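Local coordinates for protein 2-oxoglutarate-dependent dioxygenase tropC (Talaromyces stipitatus, PDB 6XJJ) that catalyses, as a non-haem iron, 2-oxoglutarate-dependent dioxygenase, an oxidative step in the biosynthesis of fungal tropolones, at residues N60-E65 with V193-Q198; K96-L101 with R120-S125; L184-V189 with I216-P221; N212-N217 with L322-K327. All coordinates share one frame; numbering follows the deposited sequence.

In the fold
Interactions 1, 3 and 4 form a chain of packing contacts, while interaction 2 stands apart on the opposite side of the molecule's centre from interaction 1, their centres about 36 Å apart. Helix 171-204 is common to interactions 1 and 3, with centres about 18 Å apart. Interactions 3 and 4 share Ile216 and Asn217 and lie about 12 Å apart between centres. Interactions 1 and 4 touch directly, Val193 CG2 resting 3.8 Å from Ile214 CD1. The iron, bound by His243, Asp245 and His302, lies away from these three. Interaction 2 is nearer the catalytic pocket: the Phe99 side chain is about 11 Å from that of Arg311, the predicted 2-oxoglutarate-binding arginine.

Interaction 1: N60-E65 with V193-Q198; sequences NKVVEE and VRILGQ
Val63 and Gln198 make the closest meeting of the two helices, and it is apolar despite the amide of the glutamine. The two valine methyls straddle one methylene: CG2 of Val63 lies 3.6 Å from Gln198 CG, and CG1 of Val63 is 3.8 Å from the same atom. Gln198 presents that methylene because CG is anti to the backbone N (chi1 -178°) and the chain then bends at chi2 (57°), which brings the two side chains across each other at about a right angle. A second apolar group is built on Ile195. Its CG2 branch lies over the backbone of the facing helix, 4.2 Å from Val63 CA, whereas its other branch extends to CD1, which meets Val62 CG1 at 4.2 Å. Trp49 of helix 47-50 touches both Val62 and Ile195, and Val66, one turn beyond Val62, also packs on Ile195. Polar links run to partners outside the two segments: Glu64 OE2 forms a salt bridge with Arg67 NH1, and Leu196 O is hydrogen-bonded to Tyr297 OH. The helix segments approach to 9.1 Å between axes and cross at -85°, so the packed patch is short and confined to a few residues. Such nearly perpendicular helix packing here fastens helix 56-72, in the N-terminal region of this dioxygenase family, to the long helix 171-204.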
loop_
_atom_site.group_PDB
_atom_site.type_symbol
_atom_site.label_atom_id
_atom_site.label_comp_id
_atom_site.label_asym_id
_atom_site.label_seq_id
_atom_site.Cartn_x
_atom_site.Cartn_y
_atom_site.Cartn_z
ATOM N N ASN A 60 -15.164 -14.081 14.203
ATOM C CA ASN A 60 -14.019 -14.153 15.102
ATOM C C ASN A 60 -12.849 -14.869 14.441
ATOM O O ASN A 60 -11.695 -14.455 14.591
ATOM C CB ASN A 60 -14.401 -14.872 16.393
ATOM C CG ASN A 60 -13.347 -14.719 17.471
ATOM O OD1 ASN A 60 -12.757 -13.648 17.627
ATOM N ND2 ASN A 60 -13.047 -15.812 18.168
ATOM N N LYS A 61 -13.125 -15.958 13.720
ATOM C CA LYS A 61 -12.056 -16.668 13.029
ATOM C C LYS A 61 -11.277 -15.737 12.108
ATOM O O LYS A 61 -10.061 -15.897 11.945
ATOM C CB LYS A 61 -12.631 -17.850 12.249
ATOM C CG LYS A 61 -11.584 -18.694 11.551
ATOM C CD LYS A 61 -12.176 -19.924 10.887
ATOM C CE LYS A 61 -11.100 -20.701 10.142
ATOM N NZ LYS A 61 -11.611 -21.954 9.520
ATOM N N VAL A 62 -11.951 -14.750 11.511
ATOM C CA VAL A 62 -11.252 -13.766 10.689
ATOM C C VAL A 62 -10.346 -12.898 11.557
ATOM O O VAL A 62 -9.186 -12.646 11.209
ATOM C CB VAL A 62 -12.267 -12.925 9.889
ATOM C CG1 VAL A 62 -11.579 -11.786 9.159
ATOM C CG2 VAL A 62 -12.988 -13.800 8.878
ATOM N N VAL A 63 -10.849 -12.443 12.706
ATOM C CA VAL A 63 -10.039 -11.637 13.617
ATOM C C VAL A 63 -8.815 -12.421 14.081
ATOM O O VAL A 63 -7.708 -11.876 14.173
ATOM C CB VAL A 63 -10.898 -11.169 14.807
ATOM C CG1 VAL A 63 -10.056 -10.428 15.837
ATOM C CG2 VAL A 63 -12.007 -10.288 14.314
ATOM N N GLU A 64 -8.995 -13.707 14.394
ATOM C CA GLU A 64 -7.869 -14.544 14.811
ATOM C C GLU A 64 -6.794 -14.624 13.733
ATOM O O GLU A 64 -5.613 -14.381 14.003
ATOM C CB GLU A 64 -8.357 -15.946 15.169
ATOM C CG GLU A 64 -9.141 -16.054 16.467
ATOM C CD GLU A 64 -8.336 -15.629 17.678
ATOM O OE1 GLU A 64 -7.099 -15.819 17.681
ATOM O OE2 GLU A 64 -8.936 -15.153 18.656
ATOM N N GLU A 65 -7.179 -14.983 12.507
ATOM C CA GLU A 65 -6.195 -15.146 11.442
ATOM C C GLU A 65 -5.461 -13.839 11.148
ATOM O O GLU A 65 -4.255 -13.849 10.873
ATOM C CB GLU A 65 -6.884 -15.696 10.191
ATOM C CG GLU A 65 -7.331 -17.145 10.347
ATOM C CD GLU A 65 -8.152 -17.636 9.172
ATOM O OE1 GLU A 65 -8.486 -16.819 8.287
ATOM O OE2 GLU A 65 -8.486 -18.836 9.137
ATOM N N VAL A 193 -8.919 -1.884 9.250
ATOM C CA VAL A 193 -8.683 -1.204 10.520
ATOM C C VAL A 193 -9.599 -1.742 11.610
ATOM O O VAL A 193 -9.161 -1.977 12.742
ATOM C CB VAL A 193 -8.839 0.314 10.345
ATOM C CG1 VAL A 193 -8.901 1.001 11.695
ATOM C CG2 VAL A 193 -7.660 0.857 9.542
ATOM N N ARG A 194 -10.883 -1.935 11.298
ATOM C CA ARG A 194 -11.816 -2.369 12.332
ATOM C C ARG A 194 -11.541 -3.800 12.765
ATOM O O ARG A 194 -11.797 -4.155 13.921
ATOM C CB ARG A 194 -13.253 -2.243 11.834
ATOM C CG ARG A 194 -13.633 -0.838 11.429
ATOM C CD ARG A 194 -15.098 -0.718 11.057
ATOM N NE ARG A 194 -15.349 0.554 10.389
ATOM C CZ ARG A 194 -15.397 0.721 9.067
ATOM N NH1 ARG A 194 -15.289 -0.318 8.245
ATOM N NH2 ARG A 194 -15.604 1.930 8.565
ATOM N N ILE A 195 -11.047 -4.638 11.851
ATOM C CA ILE A 195 -10.639 -5.990 12.219
ATOM C C ILE A 195 -9.430 -5.939 13.148
ATOM O O ILE A 195 -9.373 -6.649 14.160
ATOM C CB ILE A 195 -10.356 -6.824 10.955
ATOM C CG1 ILE A 195 -11.642 -7.020 10.147
ATOM C CG2 ILE A 195 -9.766 -8.176 11.328
ATOM C CD1 ILE A 195 -11.423 -7.623 8.761
ATOM N N LEU A 196 -8.447 -5.093 12.820
ATOM C CA LEU A 196 -7.299 -4.891 13.701
ATOM C C LEU A 196 -7.742 -4.388 15.071
ATOM O O LEU A 196 -7.295 -4.896 16.107
ATOM C CB LEU A 196 -6.317 -3.910 13.053
ATOM C CG LEU A 196 -5.609 -4.417 11.790
ATOM C CD1 LEU A 196 -4.870 -3.305 11.062
ATOM C CD2 LEU A 196 -4.637 -5.536 12.133
ATOM N N GLY A 197 -8.622 -3.385 15.096
ATOM C CA GLY A 197 -9.149 -2.904 16.364
ATOM C C GLY A 197 -9.776 -4.010 17.190
ATOM O O GLY A 197 -9.622 -4.051 18.414
ATOM N N GLN A 198 -10.492 -4.924 16.534
ATOM C CA GLN A 198 -11.095 -6.052 17.238
ATOM C C GLN A 198 -10.034 -7.003 17.779
ATOM O O GLN A 198 -10.174 -7.531 18.888
ATOM C CB GLN A 198 -12.063 -6.775 16.299
ATOM C CG GLN A 198 -12.808 -7.961 16.897
ATOM C CD GLN A 198 -13.619 -7.601 18.129
ATOM O OE1 GLN A 198 -14.330 -6.594 18.149
ATOM N NE2 GLN A 198 -13.576 -8.469 19.135
#

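Interaction 2: K96-L101 with R120-S125; sequences KKFFDL and RGYEPS
Tyr122 OH is hydrogen-bonded to Glu140 OE2 on strand 139-144, and this bond ties down the far end of the ring that meets Phe98 and Phe99. Two neighbouring ring carbons of the tyrosine serve the two phenylalanines: CD1 of Tyr122 lies 3.9 Å from Phe98 CE2, and CE1 of Tyr122 is 4.2 Å from Phe99 CE1. Tyr122 CD1 comes to the rim of Phe98 near the plane of that ring, while Phe99 and the tyrosine meet edge against edge. The neighbouring phenylalanines are themselves turned differently. Phe98 brings its edge over Phe99, so that CD2 of Phe98 stands 3.8 Å above the middle of the Phe99 ring. A face of the Tyr122 ring is covered by Pro124 N, offset toward the rim. In the fold, the C-terminal end of helix 85-99 here packs against strand 121-123, an outermost strand of the large mixed sheet that includes strands of the double-stranded beta-helix (jelly roll) core of 2-oxoglutarate dioxygenases. The strand pairs antiparallel with 139-144 through backbone bonds of Gly121 with Ile143 and Glu123 with Cys141. Phe98 also meets the rings of Phe142 and Phe174, and Phe99 touches Leu224 of strand 222-227. Near the end of the helix, Lys96 NZ makes a salt bridge to Asp100 OD2 at 3.2 Å, approaching its syn lone pair.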
loop_
_atom_site.group_PDB
_atom_site.type_symbol
_atom_site.label_atom_id
_atom_site.label_comp_id
_atom_site.label_asym_id
_atom_site.label_seq_id
_atom_site.Cartn_x
_atom_site.Cartn_y
_atom_site.Cartn_z
ATOM N N LYS A 96 -0.472 1.032 -17.025
ATOM C CA LYS A 96 0.290 0.842 -18.255
ATOM C C LYS A 96 0.159 2.037 -19.193
ATOM O O LYS A 96 1.160 2.508 -19.739
ATOM C CB LYS A 96 -0.159 -0.454 -18.925
ATOM C CG LYS A 96 0.439 -0.730 -20.292
ATOM C CD LYS A 96 0.105 -2.146 -20.740
ATOM C CE LYS A 96 0.213 -2.323 -22.246
ATOM N NZ LYS A 96 1.534 -1.948 -22.809
ATOM N N LYS A 97 -1.057 2.548 -19.390
ATOM C CA LYS A 97 -1.218 3.753 -20.196
ATOM C C LYS A 97 -0.363 4.898 -19.679
ATOM O O LYS A 97 0.249 5.625 -20.469
ATOM C CB LYS A 97 -2.691 4.166 -20.258
ATOM C CG LYS A 97 -3.485 3.402 -21.309
ATOM C CD LYS A 97 -4.980 3.661 -21.237
ATOM C CE LYS A 97 -5.690 2.976 -22.395
ATOM N NZ LYS A 97 -7.169 3.095 -22.327
ATOM N N PHE A 98 -0.294 5.079 -18.361
ATOM C CA PHE A 98 0.457 6.218 -17.844
ATOM C C PHE A 98 1.952 6.054 -18.089
ATOM O O PHE A 98 2.604 6.947 -18.640
ATOM C CB PHE A 98 0.190 6.418 -16.357
ATOM C CG PHE A 98 1.003 7.519 -15.765
ATOM C CD1 PHE A 98 0.612 8.837 -15.916
ATOM C CD2 PHE A 98 2.178 7.245 -15.093
ATOM C CE1 PHE A 98 1.367 9.861 -15.388
ATOM C CE2 PHE A 98 2.936 8.264 -14.563
ATOM C CZ PHE A 98 2.531 9.578 -14.712
ATOM N N PHE A 99 2.522 4.926 -17.674
ATOM C CA PHE A 99 3.959 4.770 -17.808
ATOM C C PHE A 99 4.391 4.571 -19.254
ATOM O O PHE A 99 5.560 4.816 -19.570
ATOM C CB PHE A 99 4.438 3.629 -16.914
ATOM C CG PHE A 99 4.336 3.946 -15.450
ATOM C CD1 PHE A 99 5.234 4.828 -14.867
ATOM C CD2 PHE A 99 3.369 3.361 -14.650
ATOM C CE1 PHE A 99 5.158 5.136 -13.517
ATOM C CE2 PHE A 99 3.288 3.662 -13.292
ATOM C CZ PHE A 99 4.183 4.551 -12.729
ATOM N N ASP A 100 3.479 4.187 -20.150
ATOM C CA ASP A 100 3.815 4.155 -21.569
ATOM C C ASP A 100 4.023 5.547 -22.156
ATOM O O ASP A 100 4.518 5.657 -23.283
ATOM C CB ASP A 100 2.728 3.423 -22.357
ATOM C CG ASP A 100 2.780 1.919 -22.157
ATOM O OD1 ASP A 100 3.806 1.420 -21.640
ATOM O OD2 ASP A 100 1.800 1.235 -22.525
ATOM N N LEU A 101 3.673 6.603 -21.419
ATOM C CA LEU A 101 3.833 7.960 -21.917
ATOM C C LEU A 101 5.311 8.297 -22.115
ATOM O O LEU A 101 6.186 7.699 -21.483
ATOM C CB LEU A 101 3.205 8.957 -20.943
ATOM C CG LEU A 101 1.678 8.941 -20.807
ATOM C CD1 LEU A 101 1.215 9.787 -19.623
ATOM C CD2 LEU A 101 1.038 9.452 -22.082
ATOM N N ARG A 120 3.103 14.965 -4.854
ATOM C CA ARG A 120 2.162 14.383 -5.802
ATOM C C ARG A 120 2.735 14.494 -7.206
ATOM O O ARG A 120 3.402 15.476 -7.540
ATOM C CB ARG A 120 0.811 15.103 -5.775
ATOM C CG ARG A 120 0.162 15.180 -4.419
ATOM C CD ARG A 120 -0.347 13.841 -3.916
ATOM N NE ARG A 120 -0.921 14.021 -2.589
ATOM C CZ ARG A 120 -2.154 14.455 -2.357
ATOM N NH1 ARG A 120 -2.965 14.742 -3.366
ATOM N NH2 ARG A 120 -2.576 14.603 -1.112
ATOM N N GLY A 121 2.445 13.497 -8.035
ATOM C CA GLY A 121 2.877 13.514 -9.419
ATOM C C GLY A 121 3.834 12.390 -9.769
ATOM O O GLY A 121 3.784 11.315 -9.164
ATOM N N TYR A 122 4.719 12.633 -10.734
ATOM C CA TYR A 122 5.594 11.603 -11.274
ATOM C C TYR A 122 6.982 11.675 -10.651
ATOM O O TYR A 122 7.537 12.760 -10.461
ATOM C CB TYR A 122 5.701 11.740 -12.794
ATOM C CG TYR A 122 6.721 10.822 -13.417
ATOM C CD1 TYR A 122 6.493 9.455 -13.510
ATOM C CD2 TYR A 122 7.906 11.326 -13.933
ATOM C CE1 TYR A 122 7.423 8.620 -14.079
ATOM C CE2 TYR A 122 8.843 10.496 -14.508
ATOM C CZ TYR A 122 8.592 9.145 -14.581
ATOM O OH TYR A 122 9.509 8.308 -15.152
ATOM N N GLU A 123 7.541 10.506 -10.343
ATOM C CA GLU A 123 8.905 10.400 -9.838
ATOM C C GLU A 123 9.625 9.384 -10.709
ATOM O O GLU A 123 9.171 8.225 -10.807
ATOM C CB GLU A 123 8.948 9.982 -8.366
ATOM C CG GLU A 123 10.352 10.018 -7.770
ATOM C CD GLU A 123 10.364 9.734 -6.283
ATOM O OE1 GLU A 123 9.285 9.459 -5.719
ATOM O OE2 GLU A 123 11.449 9.803 -5.670
ATOM N N PRO A 124 10.731 9.742 -11.349
ATOM C CA PRO A 124 11.403 8.808 -12.253
ATOM C C PRO A 124 12.262 7.812 -11.482
ATOM O O PRO A 124 12.394 7.868 -10.260
ATOM C CB PRO A 124 12.247 9.725 -13.137
ATOM C CG PRO A 124 12.539 10.893 -12.290
ATOM C CD PRO A 124 11.418 11.049 -11.312
ATOM N N SER A 125 12.853 6.890 -12.232
ATOM C CA SER A 125 13.637 5.828 -11.634
ATOM C C SER A 125 15.063 6.299 -11.340
ATOM O O SER A 125 15.510 7.362 -11.781
ATOM C CB SER A 125 13.657 4.607 -12.553
ATOM O OG SER A 125 14.291 4.908 -13.785
#

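Interaction 3: L184-V189 with I216-P221; sequences LMLDLV and INPSIP
Leu186 points from the helix toward the loop segment 216-221 and divides its two methyls between two residues there. CD1 of Leu186 meets Pro218 CG at 4.1 Å, and the leucine side chain and the proline ring cross at about a right angle. The other methyl, Leu186 CD2, comes to 4.4 Å from Ile220 CD1, a looser touch made by the very end of the isoleucine. Both partners direct their CB toward the helix, with Ser219 between them in sequence, so Pro218 and Ile220 offer two apolar points to a single forked side chain. A chi1 of 173° carries the fork of Leu186 away from the backbone N and out to them. Only 116 Å² is buried between the segments, and the nearest CA atoms, those of Leu186 and Ile220, are 7.7 Å apart. A polar link is supplied from one turn before Leu186: Arg182 NH2 donates to Ile220 O. Strand 311-318 contacts both segments, with Phe316 touching Met185 and Ile220 and Leu318 touching Pro218 and Ile220. Helix 171-204 thus packs along the beta core, also resting on Ile251 of strand 249-253, while 216-221 skirts it on the way into strand 222-227.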
loop_
_atom_site.group_PDB
_atom_site.type_symbol
_atom_site.label_atom_id
_atom_site.label_comp_id
_atom_site.label_asym_id
_atom_site.label_seq_id
_atom_site.Cartn_x
_atom_site.Cartn_y
_atom_site.Cartn_z
ATOM N N LEU A 184 -12.497 2.335 -3.544
ATOM C CA LEU A 184 -12.523 0.932 -3.142
ATOM C C LEU A 184 -11.424 0.635 -2.136
ATOM O O LEU A 184 -11.646 -0.101 -1.169
ATOM C CB LEU A 184 -12.382 0.027 -4.366
ATOM C CG LEU A 184 -13.496 0.077 -5.407
ATOM C CD1 LEU A 184 -13.115 -0.742 -6.629
ATOM C CD2 LEU A 184 -14.786 -0.438 -4.823
ATOM N N MET A 185 -10.231 1.208 -2.332
ATOM C CA MET A 185 -9.166 0.990 -1.359
ATOM C C MET A 185 -9.511 1.606 -0.007
ATOM O O MET A 185 -9.377 0.944 1.029
ATOM C CB MET A 185 -7.840 1.563 -1.848
ATOM C CG MET A 185 -7.206 0.927 -3.083
ATOM S SD MET A 185 -7.240 -0.873 -3.053
ATOM C CE MET A 185 -6.543 -1.186 -1.466
ATOM N N LEU A 186 -9.939 2.872 0.014
ATOM C CA LEU A 186 -10.356 3.477 1.277
ATOM C C LEU A 186 -11.379 2.608 1.999
ATOM O O LEU A 186 -11.321 2.457 3.226
ATOM C CB LEU A 186 -10.924 4.878 1.047
ATOM C CG LEU A 186 -11.552 5.514 2.295
ATOM C CD1 LEU A 186 -10.567 5.572 3.438
ATOM C CD2 LEU A 186 -12.067 6.907 1.992
ATOM N N ASP A 187 -12.323 2.027 1.260
ATOM C CA ASP A 187 -13.327 1.196 1.909
ATOM C C ASP A 187 -12.702 -0.059 2.498
ATOM O O ASP A 187 -13.024 -0.457 3.624
ATOM C CB ASP A 187 -14.421 0.808 0.925
ATOM C CG ASP A 187 -15.493 -0.023 1.577
ATOM O OD1 ASP A 187 -16.240 0.523 2.415
ATOM O OD2 ASP A 187 -15.555 -1.235 1.288
ATOM N N LEU A 188 -11.825 -0.710 1.736
ATOM C CA LEU A 188 -11.178 -1.921 2.223
ATOM C C LEU A 188 -10.293 -1.639 3.431
ATOM O O LEU A 188 -10.265 -2.433 4.380
ATOM C CB LEU A 188 -10.369 -2.563 1.096
ATOM C CG LEU A 188 -9.501 -3.771 1.456
ATOM C CD1 LEU A 188 -10.328 -4.889 2.045
ATOM C CD2 LEU A 188 -8.775 -4.262 0.217
ATOM N N VAL A 189 -9.569 -0.515 3.431
ATOM C CA VAL A 189 -8.643 -0.273 4.529
ATOM C C VAL A 189 -9.420 0.066 5.790
ATOM O O VAL A 189 -8.950 -0.186 6.905
ATOM C CB VAL A 189 -7.630 0.834 4.174
ATOM C CG1 VAL A 189 -8.256 2.209 4.255
ATOM C CG2 VAL A 189 -6.416 0.738 5.064
ATOM N N ILE A 216 -10.936 8.980 10.328
ATOM C CA ILE A 216 -11.465 10.343 10.310
ATOM C C ILE A 216 -10.544 11.225 9.465
ATOM O O ILE A 216 -9.473 11.638 9.919
ATOM C CB ILE A 216 -11.610 10.912 11.727
ATOM C CG1 ILE A 216 -12.554 10.058 12.578
ATOM C CG2 ILE A 216 -12.100 12.348 11.677
ATOM C CD1 ILE A 216 -13.971 9.933 12.029
ATOM N N ASN A 217 -10.980 11.546 8.253
ATOM C CA ASN A 217 -10.292 12.500 7.393
ATOM C C ASN A 217 -8.881 11.999 7.115
ATOM O O ASN A 217 -7.900 12.675 7.444
ATOM C CB ASN A 217 -10.243 13.878 8.050
ATOM C CG ASN A 217 -10.208 14.998 7.033
ATOM O OD1 ASN A 217 -10.933 14.956 6.035
ATOM N ND2 ASN A 217 -9.316 15.969 7.235
ATOM N N PRO A 218 -8.743 10.839 6.489
ATOM C CA PRO A 218 -7.471 10.113 6.523
ATOM C C PRO A 218 -6.471 10.611 5.492
ATOM O O PRO A 218 -6.824 11.182 4.460
ATOM C CB PRO A 218 -7.895 8.677 6.208
ATOM C CG PRO A 218 -9.096 8.852 5.318
ATOM C CD PRO A 218 -9.797 10.092 5.778
ATOM N N SER A 219 -5.197 10.357 5.786
ATOM C CA SER A 219 -4.111 10.627 4.851
ATOM C C SER A 219 -3.851 9.329 4.098
ATOM O O SER A 219 -3.341 8.360 4.669
ATOM C CB SER A 219 -2.866 11.117 5.584
ATOM O OG SER A 219 -1.817 11.445 4.689
ATOM N N ILE A 220 -4.231 9.298 2.829
ATOM C CA ILE A 220 -4.261 8.050 2.077
ATOM C C ILE A 220 -3.597 8.228 0.719
ATOM O O ILE A 220 -4.281 8.364 -0.305
ATOM C CB ILE A 220 -5.698 7.538 1.923
ATOM C CG1 ILE A 220 -6.624 8.686 1.514
ATOM C CG2 ILE A 220 -6.147 6.864 3.204
ATOM C CD1 ILE A 220 -7.998 8.243 1.092
ATOM N N PRO A 221 -2.275 8.211 0.661
ATOM C CA PRO A 221 -1.609 8.155 -0.636
ATOM C C PRO A 221 -1.677 6.770 -1.254
ATOM O O PRO A 221 -1.785 5.745 -0.575
ATOM C CB PRO A 221 -0.165 8.544 -0.301
ATOM C CG PRO A 221 0.026 8.076 1.071
ATOM C CD PRO A 221 -1.306 8.229 1.770
#

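Interaction 4: N212-N217 with L322-K327; sequences NDILIN and LNLKIK
Leu324 joins the end of the modelled chain to the short 3-10 turn 212-215 in a small apolar contact of 121 Å². Both segments lie at the margin of the double-stranded beta-helix core: 212-217 comes after the long helix 171-204, whereas the loop segment 322-327 comes after strand 311-318. Just before the second segment, Asn321 ND2 donates to Ile216 O, a polar link beside the packing. The segment opens with Leu322, which touches Asp154 and Lys157. Two residues on, Leu324 directs its side chain toward the 3-10 turn, and the CD2 branch makes the contact. That methyl lies 3.9 Å from Ile214 CG2, the two side chains crossing at about a right angle. It also comes to 4.2 Å from Asp213 CB, so an aspartate takes part here through its methylene. Ile326, further along, touches Trp292 of helix 287-292, which also packs on Ile214; the tryptophan therefore bridges the two segments. Ile214 also meets Leu318 of strand 311-318. Asp213 O accepts the 3.1 Å hydrogen bond of Ile216 N that holds the turn, and Leu324 CD2 sits 4.1 Å from this same oxygen.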
loop_
_atom_site.group_PDB
_atom_site.type_symbol
_atom_site.label_atom_id
_atom_site.label_comp_id
_atom_site.label_asym_id
_atom_site.label_seq_id
_atom_site.Cartn_x
_atom_site.Cartn_y
_atom_site.Cartn_z
ATOM N N ASN A 212 -10.207 3.486 15.205
ATOM C CA ASN A 212 -11.030 4.000 14.121
ATOM C C ASN A 212 -10.857 5.495 13.875
ATOM O O ASN A 212 -11.366 5.995 12.869
ATOM C CB ASN A 212 -12.493 3.676 14.399
ATOM C CG ASN A 212 -12.766 2.181 14.373
ATOM O OD1 ASN A 212 -11.934 1.396 13.903
ATOM N ND2 ASN A 212 -13.954 1.786 14.818
ATOM N N ASP A 213 -10.141 6.220 14.735
ATOM C CA ASP A 213 -9.962 7.652 14.514
ATOM C C ASP A 213 -9.037 7.969 13.341
ATOM O O ASP A 213 -9.090 9.089 12.823
ATOM C CB ASP A 213 -9.431 8.312 15.785
ATOM C CG ASP A 213 -10.482 8.388 16.873
ATOM O OD1 ASP A 213 -11.675 8.218 16.549
ATOM O OD2 ASP A 213 -10.128 8.615 18.047
ATOM N N ILE A 214 -8.178 7.032 12.923
ATOM C CA ILE A 214 -7.397 7.242 11.706
ATOM C C ILE A 214 -8.262 7.216 10.459
ATOM O O ILE A 214 -7.807 7.637 9.389
ATOM C CB ILE A 214 -6.274 6.204 11.518
ATOM C CG1 ILE A 214 -6.810 4.792 11.764
ATOM C CG2 ILE A 214 -5.046 6.546 12.367
ATOM C CD1 ILE A 214 -5.903 3.679 11.291
ATOM N N LEU A 215 -9.481 6.697 10.544
ATOM C CA LEU A 215 -10.376 6.782 9.402
ATOM C C LEU A 215 -11.026 8.154 9.286
ATOM O O LEU A 215 -11.583 8.464 8.228
ATOM C CB LEU A 215 -11.439 5.687 9.497
ATOM C CG LEU A 215 -10.852 4.272 9.562
ATOM C CD1 LEU A 215 -11.942 3.264 9.777
ATOM C CD2 LEU A 215 -10.045 3.920 8.323
ATOM N N ILE A 216 -10.936 8.980 10.328
ATOM C CA ILE A 216 -11.465 10.343 10.310
ATOM C C ILE A 216 -10.544 11.225 9.465
ATOM O O ILE A 216 -9.473 11.638 9.919
ATOM C CB ILE A 216 -11.610 10.912 11.727
ATOM C CG1 ILE A 216 -12.554 10.058 12.578
ATOM C CG2 ILE A 216 -12.100 12.348 11.677
ATOM C CD1 ILE A 216 -13.971 9.933 12.029
ATOM N N ASN A 217 -10.980 11.546 8.253
ATOM C CA ASN A 217 -10.292 12.500 7.393
ATOM C C ASN A 217 -8.881 11.999 7.115
ATOM O O ASN A 217 -7.900 12.675 7.444
ATOM C CB ASN A 217 -10.243 13.878 8.050
ATOM C CG ASN A 217 -10.208 14.998 7.033
ATOM O OD1 ASN A 217 -10.933 14.956 6.035
ATOM N ND2 ASN A 217 -9.316 15.969 7.235
ATOM N N LEU A 322 -2.950 14.256 10.122
ATOM C CA LEU A 322 -2.173 15.485 10.163
ATOM C C LEU A 322 -2.276 16.176 11.515
ATOM O O LEU A 322 -1.444 17.036 11.825
ATOM C CB LEU A 322 -2.666 16.421 9.053
ATOM C CG LEU A 322 -1.969 17.755 8.787
ATOM C CD1 LEU A 322 -0.588 17.513 8.199
ATOM C CD2 LEU A 322 -2.816 18.620 7.862
ATOM N N ASN A 323 -3.287 15.825 12.316
ATOM C CA ASN A 323 -3.488 16.382 13.644
ATOM C C ASN A 323 -3.450 15.347 14.759
ATOM O O ASN A 323 -3.390 15.736 15.931
ATOM C CB ASN A 323 -4.845 17.103 13.723
ATOM C CG ASN A 323 -4.900 18.356 12.866
ATOM O OD1 ASN A 323 -5.783 18.499 12.019
ATOM N ND2 ASN A 323 -3.997 19.294 13.123
ATOM N N LEU A 324 -3.474 14.055 14.440
ATOM C CA LEU A 324 -3.803 13.025 15.415
ATOM C C LEU A 324 -2.529 12.578 16.124
ATOM O O LEU A 324 -1.616 12.034 15.490
ATOM C CB LEU A 324 -4.483 11.845 14.721
ATOM C CG LEU A 324 -5.134 10.783 15.606
ATOM C CD1 LEU A 324 -6.342 11.381 16.314
ATOM C CD2 LEU A 324 -5.537 9.573 14.787
ATOM N N LYS A 325 -2.466 12.816 17.434
ATOM C CA LYS A 325 -1.310 12.434 18.241
ATOM C C LYS A 325 -1.507 10.989 18.679
ATOM O O LYS A 325 -2.276 10.697 19.595
ATOM C CB LYS A 325 -1.147 13.397 19.413
ATOM C CG LYS A 325 -1.034 14.840 18.931
ATOM C CD LYS A 325 0.199 15.046 18.058
ATOM C CE LYS A 325 0.151 16.353 17.305
ATOM N NZ LYS A 325 1.308 16.477 16.382
ATOM N N ILE A 326 -0.809 10.083 18.004
ATOM C CA ILE A 326 -1.045 8.650 18.130
ATOM C C ILE A 326 -0.424 8.180 19.443
ATOM O O ILE A 326 0.789 8.308 19.642
ATOM C CB ILE A 326 -0.447 7.898 16.931
ATOM C CG1 ILE A 326 -0.863 8.553 15.606
ATOM C CG2 ILE A 326 -0.895 6.460 16.935
ATOM C CD1 ILE A 326 -2.365 8.622 15.366
ATOM N N LYS A 327 -1.244 7.633 20.347
ATOM C CA LYS A 327 -0.705 7.282 21.661
ATOM C C LYS A 327 -0.692 5.777 21.891
ATOM O O LYS A 327 -1.724 5.121 21.707
ATOM C CB LYS A 327 -1.488 7.971 22.783
ATOM C CG LYS A 327 -1.131 9.430 22.936
ATOM C CD LYS A 327 -1.757 10.022 24.172
ATOM C CE LYS A 327 -1.171 11.384 24.472
ATOM N NZ LYS A 327 -1.689 11.923 25.752
#